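PDB 4OUS: caprin-2 from Danio rerio, which probably acts in canonical Wnt signalling through a C1q domain that assembles as a calcium-binding trimer. Local coordinates for residues F8-T13 against D36-G41; F55-L60 against V78-Y83; V66-N71 against E92-H97. The protein carries 1 engineered substitution. All coordinates share one frame; numbering follows the deposited sequence. Where two conformers were deposited one is given.

Interaction 1 (F8-T13 against D36-G41); sequences FSAART and DMFDTG
Between Phe8 and Ala10, the two residues of strand 7-12 that touch Phe38, the hydroxyl Ser9 OG is gripped twice: it bonds to Ser128 OG of its own chain and to the backbone amide Val99 N of the second subunit. Alternation along the strand turns Ser9 toward the subunit interface and Phe8 and Ala10 toward the interior of the jelly-roll sandwich of the C1q fold. There Phe38, on the short, weakly bonded strand at about 38-39 of the facing sheet, closes over both residues without any hydrogen bond between the two segments.

The rings of Phe8 and Phe38 form an offset stack, their planes 16° apart and their centroids separated by 4.6 Å. Phe38 CD1 lies over one face of the Phe8 ring, displaced toward its rim, and comes within 3.5 Å of Phe8 CE1. The planes are nearly parallel, yet the two side chains cross at about a right angle, and the offset leaves only part of each ring overlapped. With its CG anti to the amide nitrogen (chi1 -172°), Phe38 carries its ring roughly along the direction of 8-13, far enough to pass from Phe8 to Ala10. The Phe8 ring also meets Phe127 edge-to-face and lies against Phe45, while Phe38 packs on Leu30 and its amide is held by Asn33 OD1.

Replacing Phe38 by a serine would probably leave the Phe8 face without its stacking partner and open a gap above the methyl of Ala10. On the side remote from CD1, the Phe38 ring reaches that methyl obliquely, with Phe38 CE2 3.8 Å from Ala10 CB.

Interaction 2 (F55-L60 against V78-Y83); sequences FIFHIL and VMVSAY
From its CB, which points toward segment 78-83, Phe57 sends its ring across the gap between the two sheets of the C1q jelly roll. Its CG lies between the backbone N and the carbonyl carbon (chi1 65°); with CB already directed across, this setting helps to place the ring so that its edge meets the opposite strand. Farther out, CE1 of Phe57 approaches CB of Ala82 at 3.8 Å. The tip atom CZ rests against the same methyl, with Phe57 CZ 3.9 Å from Ala82 CB. On the other branch, Phe57 CE2 makes a looser contact with Val80 CG2, at 4.3 Å. Both aliphatic groups lie near the plane of the ring, so its rim carries the whole contact, which is purely apolar. Val80 itself belongs to a classic beta bulge with Met79, while Ser81, between the two contact residues, points the other way and bonds through OG to Trp122 O of the third subunit. Around the ring, Ile70 of strand 68-74, Leu110 of strand 107-114 and Asn96 of strand 93-102 also touch Phe57, placing it among strands of both sheets.

Interaction 3 (V66-N71 against E92-H97); sequences VPLYIN and ETASNH
Ile70 and Ala94 bring the two strands closest, their CA atoms 6.9 Å apart, and the segments run in roughly the same direction without any hydrogen bond between them. Side chains alone close the gap. The methyl of Ala94 points toward 66-71 and is met by two branched residues of that strand. Leu68 extends with CG anti to its amide nitrogen (chi1 -178°) and brings CD2 within 3.7 Å of Ala94 CB. Ile70 uses its longer branch, with CG1 4.0 Å from the same Ala94 CB.

This is face-to-face packing between the two sheets of the C1q jelly roll: strand 68-74 lies in one and strand 93-102, an outermost strand of its sheet within the chain, in the other. Leu112 packs on Leu68, Phe57 on Ile70 and Ala82 on Ala94, continuing the apolar layer.

Two polar side chains, one at the start of 92-97 and one near its end, bend back to the chain they come from. Glu92 OE1 accepts the amide of the next residue, Thr93 N, at 2.7 Å, on the anti side of the carboxylate and 25° out of its plane. The other oxygen, OE2, binds the calcium ion together with Glu92 OE2 of both other subunits, so the bond to Thr93 probably helps to set the rotation of the metal-binding group. Asn96 repeats the pattern: Asn96 OD1 takes His97 N at 2.8 Å, the amide arriving well to the side of the carbonyl direction, at a C=O...N angle of 99°. That oxygen also bonds to Thr126 OG1 of the third subunit.

How the interactions relate
All three interactions are buried and bridge the two sheets of one jelly roll, yet their chemistry differs. Interaction 1 relies on aromatic stacking, interaction 2 on a ring edge against small aliphatic groups, and interaction 3 on aliphatic branches around a methyl. Interactions 2 and 3, with centres about 6 Å apart, share neighbouring strands: 51-60 pairs with 93-102, through Ile59 N to Ala94 O, and 68-74 with 77-84, while Ser81 O meets Asn96 ND2 from sheet to sheet. Interaction 1 lies across the chain's centre from interaction 3 and joins interaction 2 through packing of Phe8 on Phe55. Of the three, interaction 3 includes the calcium ligand Glu92 in one of its segments.

Interaction 1 (F8-T13 against D36-G41)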
loop_
_atom_site.group_PDB
_atom_site.type_symbol
_atom_site.label_atom_id
_atom_site.label_comp_id
_atom_site.label_asym_id
_atom_site.label_seq_id
_atom_site.Cartn_x
_atom_site.Cartn_y
_atom_site.Cartn_z
ATOM N N PHE A 8 8.026 6.066 11.528
ATOM C CA PHE A 8 8.674 7.012 10.638
ATOM C C PHE A 8 7.941 7.043 9.313
ATOM O O PHE A 8 7.280 6.069 8.922
ATOM C CB PHE A 8 10.160 6.680 10.417
ATOM C CG PHE A 8 10.391 5.433 9.620
ATOM C CD1 PHE A 8 10.561 5.485 8.247
ATOM C CD2 PHE A 8 10.433 4.202 10.246
ATOM C CE1 PHE A 8 10.755 4.324 7.519
ATOM C CE2 PHE A 8 10.637 3.046 9.528
ATOM C CZ PHE A 8 10.795 3.108 8.161
ATOM N N SER A 9 8.080 8.160 8.614
ATOM C CA SER A 9 7.507 8.291 7.293
ATOM C C SER A 9 8.429 9.196 6.502
ATOM O O SER A 9 8.556 10.386 6.812
ATOM C CB SER A 9 6.088 8.837 7.381
ATOM O OG SER A 9 5.402 8.651 6.162
ATOM N N ALA A 10 9.104 8.611 5.515
ATOM C CA ALA A 10 10.178 9.268 4.796
ATOM C C ALA A 10 9.850 9.407 3.319
ATOM O O ALA A 10 9.027 8.656 2.777
ATOM C CB ALA A 10 11.473 8.500 4.973
ATOM N N ALA A 11 10.513 10.355 2.669
ATOM C CA ALA A 11 10.346 10.552 1.240
ATOM C C ALA A 11 11.664 10.980 0.627
ATOM O O ALA A 11 12.523 11.567 1.300
ATOM C CB ALA A 11 9.273 11.580 0.950
ATOM N N ARG A 12 11.818 10.697 -0.659
ATOM C CA ARG A 12 13.001 11.130 -1.367
ATOM C C ARG A 12 12.648 12.249 -2.328
ATOM O O ARG A 12 11.747 12.106 -3.165
ATOM C CB ARG A 12 13.646 9.966 -2.102
ATOM C CG ARG A 12 15.150 10.051 -2.042
ATOM C CD ARG A 12 15.784 9.138 -3.033
ATOM N NE ARG A 12 16.949 9.767 -3.633
ATOM C CZ ARG A 12 18.196 9.591 -3.216
ATOM N NH1 ARG A 12 18.449 8.799 -2.179
ATOM N NH2 ARG A 12 19.193 10.201 -3.848
ATOM N N THR A 13 13.355 13.370 -2.204
ATOM C CA THR A 13 12.990 14.555 -2.973
ATOM C C THR A 13 13.982 14.883 -4.080
ATOM O O THR A 13 13.835 15.895 -4.763
ATOM C CB THR A 13 12.826 15.798 -2.068
ATOM O OG1 THR A 13 14.087 16.155 -1.495
ATOM C CG2 THR A 13 11.813 15.539 -0.967
ATOM N N ASP A 36 13.039 8.302 16.945
ATOM C CA ASP A 36 14.334 8.682 16.372
ATOM C C ASP A 36 15.098 7.520 15.761
ATOM O O ASP A 36 16.330 7.528 15.751
ATOM C CB ASP A 36 15.228 9.344 17.424
ATOM C CG ASP A 36 14.555 10.491 18.114
ATOM O OD1 ASP A 36 14.542 11.596 17.533
ATOM O OD2 ASP A 36 14.042 10.287 19.236
ATOM N N MET A 37 14.392 6.529 15.240
ATOM C CA MET A 37 15.057 5.309 14.807
ATOM C C MET A 37 15.300 5.209 13.297
ATOM O O MET A 37 15.972 4.273 12.850
ATOM C CB MET A 37 14.259 4.090 15.286
ATOM C CG MET A 37 14.069 3.981 16.805
ATOM S SD MET A 37 15.529 4.289 17.807
ATOM C CE MET A 37 16.597 3.081 17.108
ATOM N N PHE A 38 14.775 6.146 12.508
ATOM C CA PHE A 38 15.117 6.184 11.092
ATOM C C PHE A 38 16.301 7.110 10.867
ATOM O O PHE A 38 16.335 8.218 11.403
ATOM C CB PHE A 38 13.940 6.642 10.235
ATOM C CG PHE A 38 14.188 6.501 8.761
ATOM C CD1 PHE A 38 14.082 5.263 8.152
ATOM C CD2 PHE A 38 14.549 7.593 7.986
ATOM C CE1 PHE A 38 14.309 5.116 6.800
ATOM C CE2 PHE A 38 14.770 7.453 6.623
ATOM C CZ PHE A 38 14.653 6.212 6.033
ATOM N N ASP A 39 17.263 6.645 10.077
ATOM C CA ASP A 39 18.439 7.422 9.707
ATOM C C ASP A 39 18.370 7.808 8.232
ATOM O O ASP A 39 18.428 6.945 7.359
ATOM C CB ASP A 39 19.705 6.621 9.993
ATOM C CG ASP A 39 20.961 7.375 9.624
ATOM O OD1 ASP A 39 21.290 8.350 10.328
ATOM O OD2 ASP A 39 21.621 6.996 8.635
ATOM N N THR A 40 18.245 9.101 7.951
ATOM C CA THR A 40 18.028 9.548 6.578
ATOM C C THR A 40 19.185 9.230 5.633
ATOM O O THR A 40 18.963 8.871 4.479
ATOM C CB THR A 40 17.768 11.064 6.518
ATOM O OG1 THR A 40 18.857 11.766 7.125
ATOM C CG2 THR A 40 16.476 11.414 7.225
ATOM N N GLY A 41 20.416 9.369 6.117
ATOM C CA GLY A 41 21.591 9.184 5.278
ATOM C C GLY A 41 21.806 7.763 4.797
ATOM O O GLY A 41 22.238 7.533 3.664
#

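Interaction 2 (F55-L60 against V78-Y83)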
loop_
_atom_site.group_PDB
_atom_site.type_symbol
_atom_site.label_atom_id
_atom_site.label_comp_id
_atom_site.label_asym_id
_atom_site.label_seq_id
_atom_site.Cartn_x
_atom_site.Cartn_y
_atom_site.Cartn_z
ATOM N N PHE A 55 5.787 -2.223 7.665
ATOM C CA PHE A 55 6.497 -1.382 6.699
ATOM C C PHE A 55 5.707 -1.272 5.414
ATOM O O PHE A 55 5.072 -2.236 4.994
ATOM C CB PHE A 55 7.884 -1.950 6.400
ATOM C CG PHE A 55 8.755 -2.001 7.602
ATOM C CD1 PHE A 55 8.812 -3.146 8.383
ATOM C CD2 PHE A 55 9.457 -0.879 8.006
ATOM C CE1 PHE A 55 9.576 -3.180 9.532
ATOM C CE2 PHE A 55 10.220 -0.907 9.148
ATOM C CZ PHE A 55 10.281 -2.059 9.918
ATOM N N ILE A 56 5.760 -0.103 4.782
ATOM C CA ILE A 56 5.111 0.143 3.501
ATOM C C ILE A 56 6.055 1.006 2.662
ATOM O O ILE A 56 6.720 1.903 3.201
ATOM C CB ILE A 56 3.745 0.870 3.661
ATOM C CG1 ILE A 56 2.872 0.232 4.745
ATOM C CG2 ILE A 56 3.009 0.943 2.327
ATOM C CD1 ILE A 56 1.579 0.987 5.011
ATOM N N PHE A 57 6.128 0.771 1.354
ATOM C CA PHE A 57 6.909 1.647 0.495
ATOM C C PHE A 57 6.268 1.774 -0.873
ATOM O O PHE A 57 5.589 0.859 -1.344
ATOM C CB PHE A 57 8.366 1.165 0.371
ATOM C CG PHE A 57 8.536 -0.167 -0.306
ATOM C CD1 PHE A 57 8.704 -0.242 -1.681
ATOM C CD2 PHE A 57 8.575 -1.340 0.427
ATOM C CE1 PHE A 57 8.885 -1.465 -2.315
ATOM C CE2 PHE A 57 8.757 -2.563 -0.209
ATOM C CZ PHE A 57 8.916 -2.618 -1.575
ATOM N N HIS A 58 6.505 2.925 -1.499
ATOM C CA HIS A 58 6.033 3.252 -2.838
ATOM C C HIS A 58 7.162 3.986 -3.534
ATOM O O HIS A 58 7.516 5.083 -3.094
ATOM C CB HIS A 58 4.792 4.148 -2.795
ATOM C CG HIS A 58 3.552 3.459 -2.328
ATOM N ND1 HIS A 58 3.213 3.320 -0.999
ATOM C CD2 HIS A 58 2.561 2.876 -3.038
ATOM C CE1 HIS A 58 2.063 2.673 -0.915
ATOM N NE2 HIS A 58 1.644 2.397 -2.137
ATOM N N ILE A 59 7.731 3.416 -4.593
ATOM C CA ILE A 59 8.890 4.024 -5.235
ATOM C C ILE A 59 8.594 4.277 -6.713
ATOM O O ILE A 59 8.289 3.345 -7.451
ATOM C CB ILE A 59 10.141 3.133 -5.092
ATOM C CG1 ILE A 59 10.411 2.766 -3.619
ATOM C CG2 ILE A 59 11.343 3.803 -5.727
ATOM C CD1 ILE A 59 10.753 3.927 -2.719
ATOM N N LEU A 60 8.676 5.533 -7.142
ATOM C CA LEU A 60 8.429 5.888 -8.534
ATOM C C LEU A 60 9.734 5.813 -9.317
ATOM O O LEU A 60 10.740 6.392 -8.892
ATOM C CB LEU A 60 7.832 7.294 -8.632
ATOM C CG LEU A 60 7.286 7.693 -10.003
ATOM C CD1 LEU A 60 5.979 6.966 -10.288
ATOM C CD2 LEU A 60 7.105 9.202 -10.110
ATOM N N VAL A 78 16.580 -10.374 1.927
ATOM C CA VAL A 78 15.412 -9.896 1.202
ATOM C C VAL A 78 14.138 -10.431 1.852
ATOM O O VAL A 78 13.956 -11.646 1.969
ATOM C CB VAL A 78 15.457 -10.326 -0.282
ATOM C CG1 VAL A 78 14.141 -9.995 -0.987
ATOM C CG2 VAL A 78 16.633 -9.679 -0.994
ATOM N N MET A 79 13.259 -9.528 2.273
ATOM C CA MET A 79 12.007 -9.930 2.908
ATOM C C MET A 79 10.832 -9.909 1.931
ATOM O O MET A 79 10.100 -10.896 1.832
ATOM C CB MET A 79 11.720 -9.047 4.118
ATOM C CG MET A 79 12.874 -9.022 5.131
ATOM S SD MET A 79 13.547 -10.629 5.660
ATOM C CE MET A 79 12.217 -11.202 6.713
ATOM N N VAL A 80 10.641 -8.796 1.221
ATOM C CA VAL A 80 9.697 -8.730 0.106
ATOM C C VAL A 80 10.323 -7.866 -0.974
ATOM O O VAL A 80 11.269 -7.121 -0.706
ATOM C CB VAL A 80 8.301 -8.151 0.502
ATOM C CG1 VAL A 80 7.625 -8.990 1.576
ATOM C CG2 VAL A 80 8.390 -6.689 0.929
ATOM N N SER A 81 9.795 -7.958 -2.192
ATOM C CA SER A 81 10.335 -7.197 -3.307
ATOM C C SER A 81 9.234 -6.561 -4.140
ATOM O O SER A 81 8.058 -6.920 -4.029
ATOM C CB SER A 81 11.194 -8.093 -4.200
ATOM O OG SER A 81 12.237 -8.709 -3.459
ATOM N N ALA A 82 9.630 -5.610 -4.977
ATOM C CA ALA A 82 8.696 -4.955 -5.878
ATOM C C ALA A 82 9.365 -4.695 -7.213
ATOM O O ALA A 82 10.572 -4.481 -7.287
ATOM C CB ALA A 82 8.183 -3.654 -5.278
ATOM N N TYR A 83 8.549 -4.703 -8.259
ATOM C CA TYR A 83 8.988 -4.507 -9.635
ATOM C C TYR A 83 8.120 -3.463 -10.293
ATOM O O TYR A 83 6.904 -3.451 -10.070
ATOM C CB TYR A 83 8.884 -5.819 -10.413
ATOM C CG TYR A 83 9.139 -5.720 -11.905
ATOM C CD1 TYR A 83 10.413 -5.902 -12.417
ATOM C CD2 TYR A 83 8.105 -5.459 -12.800
ATOM C CE1 TYR A 83 10.659 -5.834 -13.777
ATOM C CE2 TYR A 83 8.342 -5.383 -14.171
ATOM C CZ TYR A 83 9.624 -5.574 -14.653
ATOM O OH TYR A 83 9.898 -5.515 -16.005
#

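Interaction 3 (V66-N71 against E92-H97)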
loop_
_atom_site.group_PDB
_atom_site.type_symbol
_atom_site.label_atom_id
_atom_site.label_comp_id
_atom_site.label_asym_id
_atom_site.label_seq_id
_atom_site.Cartn_x
_atom_site.Cartn_y
_atom_site.Cartn_z
ATOM N N VAL A 66 15.055 1.057 -18.176
ATOM C CA VAL A 66 15.638 0.133 -17.215
ATOM C C VAL A 66 14.546 -0.151 -16.196
ATOM O O VAL A 66 13.949 0.785 -15.661
ATOM C CB VAL A 66 16.879 0.721 -16.507
ATOM C CG1 VAL A 66 17.467 -0.292 -15.529
ATOM C CG2 VAL A 66 17.925 1.174 -17.517
ATOM N N PRO A 67 14.258 -1.429 -15.931
ATOM C CA PRO A 67 13.214 -1.742 -14.956
ATOM C C PRO A 67 13.645 -1.389 -13.544
ATOM O O PRO A 67 14.841 -1.350 -13.238
ATOM C CB PRO A 67 13.044 -3.252 -15.105
ATOM C CG PRO A 67 14.394 -3.718 -15.566
ATOM C CD PRO A 67 14.839 -2.647 -16.518
ATOM N N LEU A 68 12.659 -1.148 -12.691
ATOM C CA LEU A 68 12.894 -0.857 -11.287
ATOM C C LEU A 68 12.640 -2.097 -10.439
ATOM O O LEU A 68 11.551 -2.672 -10.485
ATOM C CB LEU A 68 12.002 0.295 -10.826
ATOM C CG LEU A 68 12.198 0.733 -9.377
ATOM C CD1 LEU A 68 13.567 1.360 -9.193
ATOM C CD2 LEU A 68 11.109 1.692 -8.920
ATOM N N TYR A 69 13.650 -2.507 -9.678
ATOM C CA TYR A 69 13.550 -3.597 -8.712
ATOM C C TYR A 69 13.933 -3.063 -7.341
ATOM O O TYR A 69 15.048 -2.552 -7.176
ATOM C CB TYR A 69 14.497 -4.741 -9.061
ATOM C CG TYR A 69 14.163 -5.602 -10.251
ATOM C CD1 TYR A 69 13.604 -6.865 -10.068
ATOM C CD2 TYR A 69 14.450 -5.192 -11.552
ATOM C CE1 TYR A 69 13.325 -7.685 -11.139
ATOM C CE2 TYR A 69 14.177 -6.014 -12.632
ATOM C CZ TYR A 69 13.613 -7.257 -12.418
ATOM O OH TYR A 69 13.328 -8.083 -13.485
ATOM N N ILE A 70 13.033 -3.204 -6.374
ATOM C CA ILE A 70 13.257 -2.780 -4.998
ATOM C C ILE A 70 13.150 -3.984 -4.076
ATOM O O ILE A 70 12.231 -4.795 -4.229
ATOM C CB ILE A 70 12.206 -1.734 -4.550
ATOM C CG1 ILE A 70 12.172 -0.521 -5.480
ATOM C CG2 ILE A 70 12.432 -1.312 -3.109
ATOM C CD1 ILE A 70 13.421 0.318 -5.441
ATOM N N ASN A 71 14.062 -4.095 -3.110
ATOM C CA ASN A 71 13.933 -5.089 -2.046
ATOM C C ASN A 71 13.764 -4.408 -0.697
ATOM O O ASN A 71 14.529 -3.496 -0.362
ATOM C CB ASN A 71 15.161 -6.004 -1.947
ATOM C CG ASN A 71 15.604 -6.561 -3.279
ATOM O OD1 ASN A 71 16.689 -6.225 -3.769
ATOM N ND2 ASN A 71 14.791 -7.437 -3.862
ATOM N N GLU A 92 6.535 4.599 -13.420
ATOM C CA GLU A 92 5.822 3.448 -12.902
ATOM C C GLU A 92 6.223 3.299 -11.449
ATOM O O GLU A 92 7.282 3.789 -11.056
ATOM C CB GLU A 92 6.154 2.166 -13.665
ATOM C CG GLU A 92 5.041 1.514 -14.468
ATOM C CD GLU A 92 3.948 0.899 -13.583
ATOM O OE1 GLU A 92 3.743 1.333 -12.427
ATOM O OE2 GLU A 92 3.383 -0.134 -13.997
ATOM N N THR A 93 5.414 2.598 -10.664
ATOM C CA THR A 93 5.595 2.556 -9.220
ATOM C C THR A 93 5.817 1.135 -8.728
ATOM O O THR A 93 5.017 0.238 -9.017
ATOM C CB THR A 93 4.382 3.171 -8.505
ATOM O OG1 THR A 93 4.126 4.466 -9.060
ATOM C CG2 THR A 93 4.622 3.296 -7.009
ATOM N N ALA A 94 6.903 0.944 -7.985
ATOM C CA ALA A 94 7.214 -0.314 -7.318
ATOM C C ALA A 94 6.837 -0.183 -5.853
ATOM O O ALA A 94 7.383 0.679 -5.144
ATOM C CB ALA A 94 8.692 -0.651 -7.471
ATOM N N SER A 95 5.913 -1.021 -5.384
ATOM C CA SER A 95 5.422 -0.916 -4.016
ATOM C C SER A 95 5.235 -2.281 -3.383
ATOM O O SER A 95 4.978 -3.273 -4.078
ATOM C CB SER A 95 4.103 -0.132 -3.974
ATOM O OG SER A 95 3.068 -0.812 -4.663
ATOM N N ASN A 96 5.375 -2.325 -2.067
ATOM C CA ASN A 96 5.022 -3.511 -1.306
ATOM C C ASN A 96 4.899 -3.122 0.168
ATOM O O ASN A 96 4.952 -1.934 0.525
ATOM C CB ASN A 96 6.031 -4.650 -1.512
ATOM C CG ASN A 96 5.367 -6.022 -1.487
ATOM O OD1 ASN A 96 4.394 -6.236 -0.759
ATOM N ND2 ASN A 96 5.892 -6.959 -2.266
ATOM N N HIS A 97 4.722 -4.125 1.010
ATOM C CA HIS A 97 4.514 -3.930 2.428
ATOM C C HIS A 97 4.972 -5.204 3.131
ATOM O O HIS A 97 5.136 -6.246 2.485
ATOM C CB HIS A 97 3.038 -3.691 2.714
ATOM C CG HIS A 97 2.256 -4.958 2.625
ATOM N ND1 HIS A 97 1.828 -5.497 1.430
ATOM C CD2 HIS A 97 1.947 -5.863 3.580
ATOM C CE1 HIS A 97 1.247 -6.661 1.666
ATOM N NE2 HIS A 97 1.311 -6.908 2.960
#